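Local coordinates for xylose isomerase domain protein (Alicyclobacillus acidocaldarius subsp. acidocaldarius, PDB 3U0H) that probably acts as an isomerase, folding as a single TIM barrel of the xylose isomerase-like family, at residues Leu18-Tyr21 with Leu22-Ala25; Ala50-Glu53 with Ala54-Arg58. One frame throughout, in Å; residues are numbered along the deposited sequence.

Contact 1. Residues Leu18-Tyr21 with Leu22-Ala25; sequences LVLY and LDLA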
loop_
_atom_site.group_PDB
_atom_site.type_symbol
_atom_site.label_atom_id
_atom_site.label_comp_id
_atom_site.label_asym_id
_atom_site.label_seq_id
_atom_site.Cartn_x
_atom_site.Cartn_y
_atom_site.Cartn_z
ATOM N N LEU A 18 -34.944 -21.235 -6.436
ATOM C CA LEU A 18 -34.106 -20.450 -7.320
ATOM C C LEU A 18 -34.662 -20.430 -8.727
ATOM O O LEU A 18 -34.781 -19.385 -9.339
ATOM C CB LEU A 18 -32.709 -21.023 -7.339
ATOM C CG LEU A 18 -31.740 -20.214 -8.193
ATOM C CD1 LEU A 18 -31.638 -18.741 -7.779
ATOM C CD2 LEU A 18 -30.385 -20.896 -8.113
ATOM N N VAL A 19 -34.963 -21.596 -9.268
ATOM C CA VAL A 19 -35.463 -21.682 -10.648
ATOM C C VAL A 19 -36.684 -20.789 -10.864
ATOM O O VAL A 19 -36.783 -20.028 -11.817
ATOM C CB VAL A 19 -35.832 -23.138 -10.952
ATOM C CG1 VAL A 19 -36.650 -23.282 -12.247
ATOM C CG2 VAL A 19 -34.548 -23.983 -10.963
ATOM N N LEU A 20 -37.616 -20.868 -9.929
ATOM C CA LEU A 20 -38.885 -20.176 -10.106
ATOM C C LEU A 20 -38.704 -18.678 -9.855
ATOM O O LEU A 20 -39.435 -17.866 -10.421
ATOM C CB LEU A 20 -39.964 -20.761 -9.177
ATOM C CG LEU A 20 -40.528 -22.186 -9.469
ATOM C CD1 LEU A 20 -41.595 -22.640 -8.405
ATOM C CD2 LEU A 20 -41.074 -22.275 -10.901
ATOM N N TYR A 21 -37.736 -18.319 -9.001
ATOM C CA TYR A 21 -37.523 -16.919 -8.682
ATOM C C TYR A 21 -36.994 -16.311 -9.971
ATOM O O TYR A 21 -37.505 -15.292 -10.449
ATOM C CB TYR A 21 -36.603 -16.732 -7.463
ATOM C CG TYR A 21 -36.154 -15.291 -7.179
ATOM C CD1 TYR A 21 -37.072 -14.285 -6.923
ATOM C CD2 TYR A 21 -34.802 -14.939 -7.196
ATOM C CE1 TYR A 21 -36.668 -12.975 -6.683
ATOM C CE2 TYR A 21 -34.381 -13.652 -6.951
ATOM C CZ TYR A 21 -35.316 -12.673 -6.705
ATOM O OH TYR A 21 -34.903 -11.393 -6.474
ATOM N N LEU A 22 -36.028 -16.979 -10.593
ATOM C CA LEU A 22 -35.466 -16.427 -11.827
ATOM C C LEU A 22 -36.536 -16.347 -12.921
ATOM O O LEU A 22 -36.513 -15.421 -13.722
ATOM C CB LEU A 22 -34.258 -17.232 -12.294
ATOM C CG LEU A 22 -33.074 -17.257 -11.299
ATOM C CD1 LEU A 22 -31.974 -18.223 -11.712
ATOM C CD2 LEU A 22 -32.525 -15.871 -11.090
ATOM N N ASP A 23 -37.453 -17.318 -12.932
ATOM C CA ASP A 23 -38.563 -17.347 -13.897
ATOM C C ASP A 23 -39.492 -16.159 -13.693
ATOM O O ASP A 23 -39.917 -15.517 -14.641
ATOM C CB ASP A 23 -39.405 -18.641 -13.759
ATOM C CG ASP A 23 -38.749 -19.878 -14.408
ATOM O OD1 ASP A 23 -37.785 -19.761 -15.179
ATOM O OD2 ASP A 23 -39.242 -21.007 -14.183
ATOM N N LEU A 24 -39.834 -15.909 -12.435
ATOM C CA LEU A 24 -40.608 -14.741 -12.096
ATOM C C LEU A 24 -39.903 -13.416 -12.573
ATOM O O LEU A 24 -40.576 -12.527 -13.091
ATOM C CB LEU A 24 -40.860 -14.775 -10.591
ATOM C CG LEU A 24 -42.043 -14.077 -9.932
ATOM C CD1 LEU A 24 -42.243 -14.741 -8.576
ATOM C CD2 LEU A 24 -41.770 -12.585 -9.775
ATOM N N ALA A 25 -38.572 -13.286 -12.400
ATOM C CA ALA A 25 -37.879 -12.068 -12.844
ATOM C C ALA A 25 -38.068 -11.828 -14.324
ATOM O O ALA A 25 -38.426 -10.731 -14.718
ATOM C CB ALA A 25 -36.381 -12.102 -12.511
#

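Contact 2. Residues Ala50-Glu53 with Ala54-Arg58; sequences AAVE and AMFQR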
loop_
_atom_site.group_PDB
_atom_site.type_symbol
_atom_site.label_atom_id
_atom_site.label_comp_id
_atom_site.label_asym_id
_atom_site.label_seq_id
_atom_site.Cartn_x
_atom_site.Cartn_y
_atom_site.Cartn_z
ATOM N N ALA A 50 -21.233 -23.605 -14.322
ATOM C CA ALA A 50 -21.648 -23.324 -15.696
ATOM C C ALA A 50 -23.196 -23.385 -15.880
ATOM O O ALA A 50 -23.824 -22.553 -16.546
ATOM C CB ALA A 50 -20.951 -24.314 -16.640
ATOM N N ALA A 51 -23.791 -24.401 -15.275
ATOM C CA ALA A 51 -25.248 -24.527 -15.165
ATOM C C ALA A 51 -25.883 -23.271 -14.532
ATOM O O ALA A 51 -26.927 -22.837 -14.973
ATOM C CB ALA A 51 -25.598 -25.776 -14.361
ATOM N N VAL A 52 -25.238 -22.686 -13.523
ATOM C CA VAL A 52 -25.770 -21.472 -12.868
ATOM C C VAL A 52 -25.719 -20.288 -13.835
ATOM O O VAL A 52 -26.630 -19.477 -13.899
ATOM C CB VAL A 52 -25.042 -21.128 -11.556
ATOM C CG1 VAL A 52 -25.541 -19.789 -11.011
ATOM C CG2 VAL A 52 -25.234 -22.241 -10.519
ATOM N N GLU A 53 -24.670 -20.227 -14.632
ATOM C CA GLU A 53 -24.553 -19.130 -15.563
ATOM C C GLU A 53 -25.577 -19.274 -16.660
ATOM O O GLU A 53 -26.188 -18.313 -17.073
ATOM C CB GLU A 53 -23.139 -19.067 -16.097
ATOM C CG GLU A 53 -23.000 -18.525 -17.494
ATOM C CD GLU A 53 -21.586 -18.030 -17.734
ATOM O OE1 GLU A 53 -20.642 -18.469 -17.018
ATOM O OE2 GLU A 53 -21.447 -17.155 -18.591
ATOM N N ALA A 54 -25.764 -20.492 -17.111
ATOM C CA ALA A 54 -26.809 -20.822 -18.080
ATOM C C ALA A 54 -28.231 -20.401 -17.642
ATOM O O ALA A 54 -28.999 -19.937 -18.477
ATOM C CB ALA A 54 -26.764 -22.322 -18.419
HETATM N N MSE A 55 -28.571 -20.515 -16.353
HETATM C CA MSE A 55 -29.907 -20.074 -15.860
HETATM C C MSE A 55 -30.150 -18.572 -16.073
HETATM O O MSE A 55 -31.255 -18.152 -16.441
HETATM C CB MSE A 55 -30.071 -20.318 -14.359
HETATM C CG MSE A 55 -29.893 -21.738 -13.893
HETATM SE SE MSE A 55 -30.224 -21.769 -12.001
HETATM C CE MSE A 55 -32.014 -22.412 -12.192
ATOM N N PHE A 56 -29.129 -17.782 -15.771
ATOM C CA PHE A 56 -29.168 -16.328 -16.021
ATOM C C PHE A 56 -29.188 -16.005 -17.522
ATOM O O PHE A 56 -30.066 -15.263 -17.970
ATOM C CB PHE A 56 -27.996 -15.601 -15.341
ATOM C CG PHE A 56 -28.169 -15.441 -13.847
ATOM C CD1 PHE A 56 -28.070 -16.542 -12.983
ATOM C CD2 PHE A 56 -28.456 -14.206 -13.303
ATOM C CE1 PHE A 56 -28.241 -16.376 -11.615
ATOM C CE2 PHE A 56 -28.605 -14.038 -11.939
ATOM C CZ PHE A 56 -28.498 -15.118 -11.095
ATOM N N GLN A 57 -28.252 -16.576 -18.284
ATOM C CA GLN A 57 -28.129 -16.270 -19.726
ATOM C C GLN A 57 -29.318 -16.801 -20.550
ATOM O O GLN A 57 -29.746 -16.144 -21.465
ATOM C CB GLN A 57 -26.772 -16.723 -20.307
ATOM C CG GLN A 57 -26.370 -16.073 -21.661
ATOM C CD GLN A 57 -26.138 -14.534 -21.651
ATOM O OE1 GLN A 57 -26.444 -13.840 -22.643
ATOM N NE2 GLN A 57 -25.584 -14.002 -20.554
ATOM N N ARG A 58 -29.888 -17.948 -20.203
ATOM C CA ARG A 58 -31.133 -18.410 -20.871
ATOM C C ARG A 58 -32.342 -17.502 -20.622
ATOM O O ARG A 58 -33.308 -17.568 -21.373
ATOM C CB ARG A 58 -31.514 -19.837 -20.445
ATOM C CG ARG A 58 -30.704 -20.913 -21.164
ATOM C CD ARG A 58 -31.163 -22.351 -20.874
ATOM N NE ARG A 58 -32.594 -22.611 -21.135
ATOM C CZ ARG A 58 -33.184 -22.679 -22.341
ATOM N NH1 ARG A 58 -32.512 -22.468 -23.476
ATOM N NH2 ARG A 58 -34.485 -22.942 -22.418
#

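Contact 1. Residues Leu18-Tyr21 with Leu22-Ala25
V19 O sits over one face of the D23 carboxylate, 3.3 Å from D23 CG, an oxygen above a carbon; both groups are acceptors, and no hydrogen bond joins them. The V19 and D23 side chains run alongside each other, and V19 CG1 lies on that same side of the carboxylate, 4.0 Å from D23 OD2. L20 CD2 comes to OD2 at a slant. D23 OD1 leads elsewhere, into a salt bridge with R59. The other flat group is the Y21 ring. With CG anti to the backbone N (chi1 171°), it leaves the helix toward D34 and W39: the ring meets that of W39 with the planes at about 60°, and Y21 OH hydrogen-bonds D34 O.

L22 lies across L18. Its CG rests 3.4 Å from L18 O, and the methyl pair L18 CD1 and L22 CD1 meets at 4.0 Å. Four i to i+4 bonds run beneath these side chains, from L22 N to L18 O, D23 N to V19 O, L24 N to L20 O (2.8 Å) and A25 N to Y21 O: regular alpha-helix from its first turn.

Helix 18-27 links strands 5-8 and 32-33 in a beta-alpha-beta crossover. Y21 and A25 pack on L8 of strand 5-8, L18 reaches W39 and E43 of helix 37-47, and L18, V19 and L22 lie against helix 49-57.

Contact 2. Residues Ala50-Glu53 with Ala54-Arg58
Helix 49-57 belongs to the outer helical layer of the TIM barrel, following helix 37-47 on the way from strand 32-33 to strand 62-67, and the contact takes in nearly all of it. A54 N is bonded to A50 O at 2.9 Å, and Q57 N to E53 O with a nearly straight N-H...O angle of 172°. Between them M55 N divides its hydrogen: the main bond, 3.2 Å long, goes to A51 O and is bent to 145°, while a weak second one runs to V52 O.

The side chains leave this backbone in different directions. E53 runs extended beyond CG to its carboxylate, which joins two arginines: OE1 forms a salt bridge with R95 of the same chain, OE2 another with R244 of the second subunit. That shared acid makes this part of the helix a piece of the subunit interface, where Q57 also packs on A3 of the second subunit. M55, a selenomethionine, carries CG 3.3 Å from A51 O before its chain bends at chi3 toward helix 18-27.

F56 has CG anti to its carbonyl carbon (chi1 -76°), which lays the ring back along the helix towards V52. There the ring presents its edge to the V52 carbonyl, with F56 CD1 3.4 Å from V52 O and F56 CE1 4.4 Å from V52 CG1.

Contact 1 comes first along the chain, on helix 18-27, and contact 2 follows on helix 49-57, with strand 32-33 and helix 37-47 between them. Their centres are 12 Å apart, on the same side of the chain's centre, and the two helices touch in the outer layer of one barrel. The side-chain packing between them is apolar: L22 CD1 meets M55 CB at 3.9 Å, L18 CD2 meets M55 SE at 4.0 Å, and L22 CD2 reaches F56 CZ. R59, which salt-bridges D23, also hydrogen-bonds M55 O, a polar link across the same helix pair. Contact 1 leans inward on strand 5-8, whereas contact 2 extends outward to the second subunit.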